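PDB 6E1Q: indole-3-acetic acid-amido synthetase GH3.15 from Arabidopsis thaliana, which conjugates amino acids, glutamine and possibly cysteine, to the auxin precursor indole-3-butyric acid in an ATP-dependent reaction that releases AMP and diphosphate. Local coordinates for residues A[94-99]-A[103-108]; A[145-150]-A[162-167]; A[437-442]-A[509-514]. One frame throughout, in Å; residues are numbered along the deposited sequence. Where two conformers were deposited one is given.

The three contacts follow in series along the chain. Interactions 1 and 2 lie in the GH3 N-terminal family region, their centres about 13 Å apart, and they touch: Leu95, on strand 91-97 of the hairpin in interaction 1, packs on Met162 and Ser165 of helix 162-172 in interaction 2. The hairpin bearing ATP-binding Ser97 and Ser98 packs against the helix that supplies Val163 and Phe166 to the herbicide pocket. Interaction 3 stands apart, about 28 Å from interaction 1 and 36 Å from interaction 2 between centres, across the chain's centre from the latter. It joins strand 439-440 and the start of helix 441-452 to the bend between helices 497-510 and 513-522, away from the annotated sites.

Interaction 1: residues A[94-99]-A[103-108]; sequences LLTSSG and GVPKLI
Leu95 and Ile108 grip each other by both backbone polar groups: Leu95 N donates to Ile108 O at 2.9 Å, and Ile108 N returns a bond of equal length to Leu95 O, which makes them an antiparallel hydrogen-bonded pair. Two residues on, Ser97 N meets Lys106 O at 3.0 Å. The ladder then frays, since Lys106 N reaches Gly99 O only through a weak bond of 3.4 Å. Thr96 and Leu107 form the non-hydrogen-bonded pair between, their side chains side by side on one face, with Thr96 OG1 3.7 Å from Leu107 CD2. CG2 of Thr96 stands anti to the backbone N, and this lays it against the Pro105 ring, 3.4 Å from Pro105 CB in this conformer. Leu95 and Ile108 share the other face; Leu95 packs on helix 162-172, and Ile108 on Tyr67 of helix 67-78. Lys106 runs out extended past Gly99 O, its CG 3.6 Å from that oxygen, to a hydrogen bond from NZ to Tyr404 OH. This is an antiparallel beta hairpin whose turn end carries the ATP-binding residues Ser97 and Ser98, consistent with the nucleotide-binding loop of ANL adenylating enzymes.

Interaction 2: residues A[145-150]-A[162-167]; sequences YFVTRE and MVTSFL. With CFA ((2,4-dichlorophenoxy)acetic acid), chain D; CFA ((2,4-dichlorophenoxy)acetic acid), chain C.
Apolar contact dominates between Tyr145 and Val163, whose side chains slide past each other in opposite directions. Val163 CG1 sits over the centre of one face of the tyrosine ring, 3.6 Å from the centroid and 6° off the normal, a well-centred CH-pi contact. With CG of Tyr145 anti to the backbone N (chi1 -175°), the ring reaches the helix. The Thr164 and Tyr145 side chains cross at about a right angle, and OG1 of Thr164 meets the ring edge, 3.6 Å from Tyr145 CE2. Of the polar ends, Tyr145 OH and Thr164 OG1 both hydrogen-bond to Thr161 OG1, and Thr164 OG1 also to Ala187 O. Ligand contacts come third: CL4 of the chain C (2,4-dichlorophenoxy)acetic acid lies obliquely by the tyrosine, 3.5 Å from Tyr145 CD1. Val163 CG2 is 3.5 Å from CL3 of the chain D molecule, whose C2' lies 3.9 Å above one face of Phe166, offset toward its rim. Replacing Tyr145 by alanine is likely to leave Val163 CG1 without the ring face and Thr161 OG1 without one of its partners. The loop between strands 140-143 and 151-152 thus leans on the first turn of helix 162-172, which packs in turn on strand 91-97 and helix 112-132.

Interaction 3: residues A[437-442]-A[509-514]; sequences DKTYED and ESLDAV
Asp437 and Val514 bring their backbones to 5.6 Å between CA atoms, while Thr439 and Leu511 are wider apart, at 7.4 Å, and no direct hydrogen bond joins the two segments. At the close end Val514 CG1, anti to the backbone N (chi1 176°), comes against Asp437 CA at 3.8 Å. At the wider end Thr439 and Leu511 cross at about a right angle and meet by their methyls, CG2 to CD2 at 4.1 Å. Water fills in between. One molecule accepts from Asp512 N at 3.0 Å and hydrogen-bonds to Thr439 OG1, which also bonds to Tyr478 OH. A second accepts from Tyr440 N and is bonded, weakly, to Asp512 OD2. The other carboxylate oxygen of Asp512, OD1, takes the N-H of Tyr515, so this aspartate is the side-chain N-cap of helix 513-522 while its second oxygen faces the bridging water. Asp437 turns its carboxylate elsewhere, to the backbone N atoms of Ile434 and Asp435 and to Tyr478 OH. The contact thus joins the short strand 439-440, paired with strand 430-432 and running straight into helix 441-452, to the bend between helices 497-510 and 513-522, where Leu511 also rests on Ala447 of helix 441-452.

Interaction 1: residues A[94-99]-A[103-108]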
# COMPACT_ATOMS: atom_id res chain seq x y z
N LEU A 94 -17.19 9.49 -2.77
CA LEU A 94 -16.10 9.76 -1.85
C LEU A 94 -15.27 8.51 -1.63
O LEU A 94 -15.82 7.43 -1.41
CB LEU A 94 -16.57 10.31 -0.50
CG LEU A 94 -17.46 11.54 -0.54
CD1 LEU A 94 -18.03 11.84 0.82
CD2 LEU A 94 -16.61 12.69 -1.06
N LEU A 95 -13.97 8.67 -1.65
CA LEU A 95 -13.04 7.56 -1.49
C LEU A 95 -12.59 7.47 -0.03
O LEU A 95 -12.16 8.47 0.55
CB LEU A 95 -11.84 7.74 -2.40
CG LEU A 95 -12.08 7.71 -3.91
CD1 LEU A 95 -10.77 7.86 -4.67
CD2 LEU A 95 -12.80 6.44 -4.38
N THR A 96 -12.74 6.29 0.57
CA THR A 96 -12.23 6.04 1.91
C THR A 96 -10.77 5.63 1.80
O THR A 96 -10.47 4.56 1.27
CB THR A 96 -13.04 4.97 2.63
OG1 THR A 96 -14.41 5.35 2.62
CG2 THR A 96 -12.59 4.88 4.04
N SER A 97 -9.89 6.45 2.33
CA SER A 97 -8.46 6.23 2.20
C SER A 97 -7.93 5.51 3.44
O SER A 97 -8.54 5.55 4.51
CB SER A 97 -7.75 7.57 2.01
OG SER A 97 -6.41 7.53 2.44
N SER A 98 -6.82 4.81 3.25
CA SER A 98 -5.91 4.56 4.36
C SER A 98 -5.18 5.85 4.68
O SER A 98 -5.02 6.74 3.84
CB SER A 98 -4.90 3.47 4.00
OG SER A 98 -3.81 4.03 3.28
N GLY A 99 -4.73 5.97 5.92
CA GLY A 99 -4.25 7.27 6.35
C GLY A 99 -5.44 8.08 6.81
O GLY A 99 -6.45 8.16 6.11
N GLY A 103 -9.28 10.11 13.97
CA GLY A 103 -8.47 8.95 13.73
C GLY A 103 -9.28 8.06 12.79
O GLY A 103 -9.26 6.85 12.88
N VAL A 104 -10.00 8.69 11.91
CA VAL A 104 -10.77 7.98 10.95
C VAL A 104 -10.24 8.17 9.55
O VAL A 104 -9.51 9.06 9.28
CB VAL A 104 -12.22 8.39 11.05
CG1 VAL A 104 -12.74 7.97 12.40
CG2 VAL A 104 -12.36 9.89 10.90
N PRO A 105 -10.60 7.30 8.66
CA PRO A 105 -10.14 7.42 7.28
C PRO A 105 -10.54 8.76 6.68
O PRO A 105 -11.58 9.33 7.00
CB PRO A 105 -10.82 6.25 6.57
CG PRO A 105 -11.82 5.67 7.57
CD PRO A 105 -11.26 6.01 8.90
N LYS A 106 -9.65 9.31 5.85
CA LYS A 106 -10.00 10.50 5.10
C LYS A 106 -11.02 10.14 4.03
O LYS A 106 -10.99 9.05 3.46
CB LYS A 106 -8.77 11.12 4.44
CG LYS A 106 -7.60 11.50 5.36
CD LYS A 106 -6.40 11.95 4.50
CE LYS A 106 -5.23 12.45 5.34
NZ LYS A 106 -4.19 13.15 4.50
N LEU A 107 -11.94 11.06 3.78
CA LEU A 107 -12.91 10.95 2.70
C LEU A 107 -12.49 11.93 1.60
O LEU A 107 -12.42 13.14 1.84
CB LEU A 107 -14.33 11.24 3.20
CG LEU A 107 -14.89 10.33 4.29
CD1 LEU A 107 -16.35 10.65 4.55
CD2 LEU A 107 -14.73 8.84 3.93
N ILE A 108 -12.19 11.41 0.43
CA ILE A 108 -11.59 12.20 -0.64
C ILE A 108 -12.55 12.26 -1.83
O ILE A 108 -12.92 11.22 -2.38
CB ILE A 108 -10.23 11.64 -1.06
CG1 ILE A 108 -9.23 11.71 0.11
CG2 ILE A 108 -9.68 12.41 -2.25
CD1 ILE A 108 -8.94 13.12 0.58

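Interaction 2: residues A[145-150]-A[162-167]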
# COMPACT_ATOMS: atom_id res chain seq x y z
N TYR A 145 -8.35 -9.19 -3.48
CA TYR A 145 -8.91 -7.96 -2.96
C TYR A 145 -10.37 -8.24 -2.67
O TYR A 145 -11.06 -8.77 -3.54
CB TYR A 145 -8.81 -6.80 -3.96
CG TYR A 145 -9.30 -5.50 -3.36
CD1 TYR A 145 -8.45 -4.72 -2.59
CD2 TYR A 145 -10.61 -5.05 -3.54
CE1 TYR A 145 -8.87 -3.54 -2.03
CE2 TYR A 145 -11.05 -3.86 -2.96
CZ TYR A 145 -10.16 -3.11 -2.20
OH TYR A 145 -10.53 -1.93 -1.61
N PHE A 146 -10.84 -7.88 -1.49
CA PHE A 146 -12.28 -7.89 -1.32
C PHE A 146 -12.67 -6.85 -0.27
O PHE A 146 -11.85 -6.43 0.55
CB PHE A 146 -12.81 -9.29 -0.98
CG PHE A 146 -12.05 -10.02 0.08
CD1 PHE A 146 -12.23 -9.72 1.42
CD2 PHE A 146 -11.18 -11.05 -0.26
CE1 PHE A 146 -11.55 -10.41 2.41
CE2 PHE A 146 -10.48 -11.74 0.73
CZ PHE A 146 -10.67 -11.42 2.06
N VAL A 147 -13.92 -6.42 -0.34
CA VAL A 147 -14.45 -5.37 0.53
C VAL A 147 -15.55 -5.97 1.41
O VAL A 147 -16.36 -6.77 0.94
CB VAL A 147 -14.97 -4.18 -0.29
CG1 VAL A 147 -15.90 -4.65 -1.39
CG2 VAL A 147 -15.70 -3.21 0.60
N THR A 148 -15.56 -5.57 2.68
CA THR A 148 -16.46 -6.15 3.67
C THR A 148 -17.62 -5.23 4.04
O THR A 148 -18.57 -5.70 4.68
CB THR A 148 -15.69 -6.52 4.94
OG1 THR A 148 -15.23 -5.34 5.60
CG2 THR A 148 -14.51 -7.40 4.58
N ARG A 149 -17.56 -3.95 3.67
CA ARG A 149 -18.66 -3.02 3.88
C ARG A 149 -18.38 -1.74 3.11
O ARG A 149 -17.24 -1.46 2.70
CB ARG A 149 -18.88 -2.71 5.37
CG ARG A 149 -17.75 -1.92 5.98
CD ARG A 149 -18.01 -1.48 7.43
NE ARG A 149 -17.08 -0.40 7.73
CZ ARG A 149 -16.75 0.03 8.95
NH1 ARG A 149 -17.29 -0.53 10.03
NH2 ARG A 149 -15.87 1.02 9.07
N GLU A 150 -19.45 -0.97 2.92
CA GLU A 150 -19.42 0.34 2.30
C GLU A 150 -20.50 1.17 2.98
O GLU A 150 -21.26 0.67 3.81
CB GLU A 150 -19.64 0.25 0.78
CG GLU A 150 -20.80 -0.65 0.39
CD GLU A 150 -21.22 -0.50 -1.06
OE1 GLU A 150 -20.38 -0.09 -1.89
OE2 GLU A 150 -22.40 -0.80 -1.37
N MET A 162 -10.71 3.33 -3.55
CA MET A 162 -10.27 3.63 -4.90
C MET A 162 -10.20 2.37 -5.76
O MET A 162 -10.59 2.39 -6.94
CB MET A 162 -8.91 4.33 -4.86
CG MET A 162 -8.28 4.44 -6.22
SD MET A 162 -9.04 5.80 -7.10
CE MET A 162 -9.59 5.00 -8.60
N VAL A 163 -9.70 1.27 -5.18
CA VAL A 163 -9.64 0.01 -5.92
C VAL A 163 -11.03 -0.41 -6.38
O VAL A 163 -11.25 -0.72 -7.55
CB VAL A 163 -8.98 -1.08 -5.06
CG1 VAL A 163 -9.11 -2.41 -5.75
CG2 VAL A 163 -7.51 -0.72 -4.80
N THR A 164 -12.01 -0.40 -5.46
CA THR A 164 -13.36 -0.79 -5.85
C THR A 164 -13.88 0.13 -6.95
O THR A 164 -14.47 -0.34 -7.93
CB THR A 164 -14.31 -0.75 -4.65
OG1 THR A 164 -13.90 -1.72 -3.68
CG2 THR A 164 -15.72 -1.03 -5.10
N SER A 165 -13.67 1.44 -6.81
CA SER A 165 -14.14 2.37 -7.83
C SER A 165 -13.46 2.10 -9.16
O SER A 165 -14.10 2.16 -10.22
CB SER A 165 -13.86 3.81 -7.38
OG SER A 165 -14.62 4.11 -6.23
N PHE A 166 -12.15 1.82 -9.12
CA PHE A 166 -11.40 1.50 -10.33
C PHE A 166 -11.96 0.24 -11.00
O PHE A 166 -12.30 0.26 -12.18
CB PHE A 166 -9.92 1.34 -9.98
CG PHE A 166 -9.02 1.19 -11.17
CD1 PHE A 166 -8.51 2.30 -11.82
CD2 PHE A 166 -8.65 -0.07 -11.62
CE1 PHE A 166 -7.67 2.17 -12.91
CE2 PHE A 166 -7.81 -0.22 -12.72
CZ PHE A 166 -7.32 0.90 -13.36
N LEU A 167 -12.09 -0.84 -10.23
CA LEU A 167 -12.59 -2.10 -10.79
C LEU A 167 -14.02 -1.97 -11.27
O LEU A 167 -14.37 -2.42 -12.38
CB LEU A 167 -12.47 -3.22 -9.75
CG LEU A 167 -11.04 -3.52 -9.35
CD1 LEU A 167 -11.00 -4.64 -8.32
CD2 LEU A 167 -10.21 -3.86 -10.59
C1 CFA D . -2.94 3.04 -7.59
C2 CFA D . -3.45 1.63 -7.92
C1' CFA D . -4.37 0.46 -9.80
C2' CFA D . -5.44 -0.32 -9.37
C3' CFA D . -5.72 -1.52 -10.01
C4' CFA D . -4.94 -1.94 -11.08
C5' CFA D . -3.88 -1.15 -11.51
CL3 CFA D . -6.46 0.21 -8.00
C6' CFA D . -3.60 0.04 -10.87
O1 CFA D . -2.45 3.74 -8.51
O2 CFA D . -2.99 3.51 -6.42
O1' CFA D . -4.06 1.68 -9.18
CL4 CFA D . -5.28 -3.47 -11.92
C1 CFA C . -2.67 -5.84 -10.69
C2 CFA C . -2.45 -4.33 -10.63
C1' CFA C . -2.96 -4.01 -8.32
C2' CFA C . -2.59 -3.67 -7.03
C3' CFA C . -3.51 -3.75 -6.01
C4' CFA C . -4.78 -4.17 -6.28
C5' CFA C . -5.17 -4.50 -7.55
CL3 CFA C . -0.94 -3.12 -6.61
C6' CFA C . -4.26 -4.42 -8.57
O1 CFA C . -3.44 -6.33 -11.55
O2 CFA C . -2.09 -6.58 -9.85
O1' CFA C . -2.02 -3.93 -9.35
CL4 CFA C . -5.94 -4.26 -4.95

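Interaction 3: residues A[437-442]-A[509-514]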
# COMPACT_ATOMS: atom_id res chain seq x y z
N ASP A 437 12.58 12.64 22.57
CA ASP A 437 12.85 11.72 21.47
C ASP A 437 11.59 11.62 20.61
O ASP A 437 10.48 11.49 21.13
CB ASP A 437 13.24 10.34 22.00
CG ASP A 437 12.24 9.77 22.99
OD1 ASP A 437 12.07 10.36 24.08
OD2 ASP A 437 11.63 8.72 22.68
N LYS A 438 11.76 11.78 19.30
CA LYS A 438 10.67 11.63 18.34
C LYS A 438 11.18 10.68 17.25
O LYS A 438 11.83 11.10 16.29
CB LYS A 438 10.22 12.97 17.76
CG LYS A 438 9.75 14.00 18.79
CD LYS A 438 8.59 13.50 19.64
CE LYS A 438 7.93 14.65 20.41
NZ LYS A 438 7.13 14.19 21.59
N THR A 439 10.88 9.38 17.39
CA THR A 439 11.37 8.39 16.45
C THR A 439 10.35 8.21 15.34
O THR A 439 9.18 7.88 15.60
CB THR A 439 11.69 7.08 17.15
OG1 THR A 439 12.74 7.30 18.10
CG2 THR A 439 12.11 6.01 16.12
N TYR A 440 10.78 8.43 14.11
CA TYR A 440 9.91 8.36 12.95
C TYR A 440 9.85 6.94 12.43
O TYR A 440 10.74 6.12 12.67
CB TYR A 440 10.41 9.30 11.85
CG TYR A 440 10.08 10.76 12.11
CD1 TYR A 440 10.83 11.51 13.02
CD2 TYR A 440 9.00 11.38 11.48
CE1 TYR A 440 10.52 12.83 13.27
CE2 TYR A 440 8.68 12.71 11.73
CZ TYR A 440 9.45 13.42 12.63
OH TYR A 440 9.15 14.73 12.89
N GLU A 441 8.78 6.66 11.69
CA GLU A 441 8.58 5.32 11.15
C GLU A 441 9.71 4.92 10.21
O GLU A 441 10.19 3.78 10.28
CB GLU A 441 7.23 5.23 10.42
CG GLU A 441 6.84 3.81 10.03
CD GLU A 441 5.45 3.75 9.41
OE1 GLU A 441 5.33 3.82 8.16
OE2 GLU A 441 4.46 3.67 10.18
N ASP A 442 10.18 5.83 9.35
CA ASP A 442 11.23 5.44 8.40
C ASP A 442 12.54 5.09 9.12
O ASP A 442 13.25 4.17 8.70
CB ASP A 442 11.46 6.51 7.33
CG ASP A 442 11.66 7.91 7.92
OD1 ASP A 442 12.02 8.04 9.10
OD2 ASP A 442 11.45 8.89 7.17
N GLU A 509 21.66 1.74 17.83
CA GLU A 509 22.74 2.42 17.14
C GLU A 509 22.25 3.04 15.84
O GLU A 509 22.89 3.97 15.32
CB GLU A 509 23.89 1.43 16.88
CG GLU A 509 25.08 1.95 16.09
CD GLU A 509 26.04 2.81 16.92
OE1 GLU A 509 25.79 3.00 18.13
OE2 GLU A 509 27.04 3.29 16.35
N SER A 510 21.12 2.56 15.32
CA SER A 510 20.53 3.06 14.09
C SER A 510 19.51 4.18 14.30
O SER A 510 19.04 4.75 13.31
CB SER A 510 19.83 1.92 13.35
OG SER A 510 20.74 1.02 12.78
N LEU A 511 19.14 4.49 15.54
CA LEU A 511 18.16 5.54 15.76
C LEU A 511 18.88 6.90 15.70
O LEU A 511 20.08 6.97 15.45
CB LEU A 511 17.42 5.31 17.08
CG LEU A 511 16.67 3.97 17.18
CD1 LEU A 511 16.11 3.74 18.57
CD2 LEU A 511 15.56 3.84 16.15
N ASP A 512 18.14 7.98 15.93
CA ASP A 512 18.71 9.29 15.66
C ASP A 512 19.47 9.84 16.87
O ASP A 512 19.52 9.23 17.94
CB ASP A 512 17.64 10.27 15.16
CG ASP A 512 16.67 10.74 16.25
OD1 ASP A 512 16.90 10.53 17.46
OD2 ASP A 512 15.65 11.35 15.88
N ALA A 513 20.08 11.01 16.68
CA ALA A 513 20.95 11.58 17.70
C ALA A 513 20.19 11.94 18.97
O ALA A 513 20.77 11.88 20.06
CB ALA A 513 21.66 12.82 17.14
N VAL A 514 18.92 12.33 18.86
CA VAL A 514 18.18 12.71 20.06
C VAL A 514 17.95 11.48 20.93
O VAL A 514 18.15 11.53 22.15
CB VAL A 514 16.85 13.41 19.69
CG1 VAL A 514 16.05 13.72 20.95
CG2 VAL A 514 17.13 14.70 18.94
O HOH W 1 15.15 7.85 16.03
O HOH W 2 13.65 9.16 14.05